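Local coordinates for protein enoyl-CoA hydratase/isomerase (Mycobacterium abscessus, PDB 3QXZ) that probably catalyses the hydration or isomerisation of enoyl-CoA thioesters in fatty acid metabolism, at residues Ala18-His23 against Arg37-Ala42. Sequence-based numbering, arbitrary orientation.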
loop_
_atom_site.group_PDB
_atom_site.type_symbol
_atom_site.label_atom_id
_atom_site.label_comp_id
_atom_site.label_asym_id
_atom_site.label_seq_id
_atom_site.Cartn_x
_atom_site.Cartn_y
_atom_site.Cartn_z
ATOM N N ALA A 18 9.886 -16.702 21.858
ATOM C CA ALA A 18 9.277 -16.119 23.045
ATOM C C ALA A 18 7.805 -15.854 22.785
ATOM O O ALA A 18 7.457 -15.227 21.778
ATOM C CB ALA A 18 9.986 -14.817 23.449
ATOM N N VAL A 19 6.942 -16.327 23.672
ATOM C CA VAL A 19 5.515 -16.057 23.577
ATOM C C VAL A 19 5.125 -15.129 24.716
ATOM O O VAL A 19 5.334 -15.447 25.902
ATOM C CB VAL A 19 4.656 -17.363 23.617
ATOM C CG1 VAL A 19 3.174 -17.024 23.488
ATOM C CG2 VAL A 19 5.075 -18.312 22.504
ATOM N N LEU A 20 4.584 -13.965 24.353
ATOM C CA LEU A 20 3.994 -13.013 25.276
ATOM C C LEU A 20 2.485 -13.114 25.213
ATOM O O LEU A 20 1.897 -13.026 24.114
ATOM C CB LEU A 20 4.424 -11.595 24.924
ATOM C CG LEU A 20 5.909 -11.275 25.075
ATOM C CD1 LEU A 20 6.186 -9.910 24.522
ATOM C CD2 LEU A 20 6.324 -11.340 26.561
ATOM N N THR A 21 1.847 -13.287 26.379
ATOM C CA THR A 21 0.401 -13.416 26.441
ATOM C C THR A 21 -0.212 -12.303 27.271
ATOM O O THR A 21 0.188 -12.090 28.426
ATOM C CB THR A 21 -0.011 -14.788 27.033
ATOM O OG1 THR A 21 0.604 -15.834 26.275
ATOM C CG2 THR A 21 -1.528 -14.956 26.972
ATOM N N LEU A 22 -1.176 -11.603 26.675
ATOM C CA LEU A 22 -1.951 -10.571 27.362
ATOM C C LEU A 22 -3.040 -11.309 28.126
ATOM O O LEU A 22 -3.910 -11.927 27.527
ATOM C CB LEU A 22 -2.556 -9.582 26.354
ATOM C CG LEU A 22 -1.581 -8.957 25.353
ATOM C CD1 LEU A 22 -2.352 -8.139 24.321
ATOM C CD2 LEU A 22 -0.538 -8.102 26.031
ATOM N N HIS A 23 -2.971 -11.250 29.453
ATOM C CA HIS A 23 -3.794 -12.115 30.303
ATOM C C HIS A 23 -4.664 -11.323 31.276
ATOM O O HIS A 23 -4.208 -10.924 32.351
ATOM C CB HIS A 23 -2.899 -13.110 31.053
ATOM C CG HIS A 23 -3.651 -14.049 31.946
ATOM N ND1 HIS A 23 -4.089 -15.286 31.520
ATOM C CD2 HIS A 23 -4.030 -13.940 33.242
ATOM C CE1 HIS A 23 -4.715 -15.893 32.513
ATOM N NE2 HIS A 23 -4.692 -15.100 33.570
ATOM N N ARG A 37 3.532 -0.494 29.763
ATOM C CA ARG A 37 4.886 -0.386 30.315
ATOM C C ARG A 37 5.594 -1.728 30.287
ATOM O O ARG A 37 6.749 -1.816 29.862
ATOM C CB ARG A 37 4.840 0.107 31.760
ATOM C CG ARG A 37 4.403 1.545 31.899
ATOM C CD ARG A 37 4.452 1.944 33.364
ATOM N NE ARG A 37 3.878 3.272 33.566
ATOM C CZ ARG A 37 3.084 3.595 34.582
ATOM N NH1 ARG A 37 2.741 2.678 35.473
ATOM N NH2 ARG A 37 2.608 4.824 34.693
ATOM N N GLN A 38 4.892 -2.769 30.738
ATOM C CA GLN A 38 5.462 -4.125 30.764
ATOM C C GLN A 38 5.736 -4.680 29.361
ATOM O O GLN A 38 6.749 -5.350 29.157
ATOM C CB GLN A 38 4.587 -5.080 31.575
ATOM C CG GLN A 38 4.638 -4.738 33.075
ATOM C CD GLN A 38 4.032 -5.782 33.974
ATOM O OE1 GLN A 38 3.961 -6.964 33.641
ATOM N NE2 GLN A 38 3.619 -5.346 35.158
ATOM N N LEU A 39 4.851 -4.393 28.405
ATOM C CA LEU A 39 5.021 -4.918 27.056
ATOM C C LEU A 39 6.231 -4.272 26.389
ATOM O O LEU A 39 7.022 -4.956 25.728
ATOM C CB LEU A 39 3.735 -4.739 26.235
ATOM C CG LEU A 39 3.784 -5.224 24.779
ATOM C CD1 LEU A 39 4.207 -6.703 24.691
ATOM C CD2 LEU A 39 2.453 -5.006 24.076
ATOM N N GLY A 40 6.392 -2.968 26.556
ATOM C CA GLY A 40 7.552 -2.278 26.013
ATOM C C GLY A 40 8.842 -2.816 26.612
ATOM O O GLY A 40 9.813 -3.074 25.899
ATOM N N ALA A 41 8.850 -3.002 27.937
ATOM C CA ALA A 41 10.036 -3.529 28.620
ATOM C C ALA A 41 10.374 -4.931 28.141
ATOM O O ALA A 41 11.546 -5.246 27.960
ATOM C CB ALA A 41 9.830 -3.521 30.136
ATOM N N ALA A 42 9.350 -5.758 27.928
ATOM C CA ALA A 42 9.553 -7.128 27.446
ATOM C C ALA A 42 10.088 -7.124 26.014
ATOM O O ALA A 42 11.012 -7.869 25.703
ATOM C CB ALA A 42 8.270 -7.944 27.527
#
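Leu20 on the strand reaches across to Leu39 and Ala42 on the helix, and these three side chains make the closest contacts. The contact is apolar throughout. No hydrogen bond links residues 18-23 to residues 37-42.

The two methyl groups of Leu20 are shared between the helix residues. Leu20 CD1 meets Leu39 CD1 at 3.8 Å, and Leu20 CD2 lies 4.0 Å from Ala42 CB. Leu20 CD1 is also 4.2 Å from Ala42 CB, which places the alanine methyl against both arms of the leucine fork. Leu20 and Leu39 meet at a slant, methyl to methyl, with CD1 the touching branch of each.

Leu20 points at the helix from its backbone. In Leu39, CG is anti to the backbone N (chi1 179°), and the second torsion (chi2 55°) then turns CD1 to the strand, although Leu39 does not leave the helix in that direction. Leu39 and Ala42 lie three residues apart, nearly one helical turn, and both can face the same leucine. The CA atoms of Leu20 and Leu39 remain 8.4 Å apart, a gap bridged by side chains alone. Leu22 is a looser neighbour: its CD2 lies 4.7 Å from Leu39 CD2.

All three touching residues are buried. The contact packs helix 33-48 on strand 17-23, the first two elements of a beta-alpha-beta unit that ends in strand 54-59. Strand 17-23 runs parallel to strand 54-59 and antiparallel to strand 8-14. Leu20 also touches Ile55 and Leu57 of the former, while Ala42 reaches Leu9 of the latter.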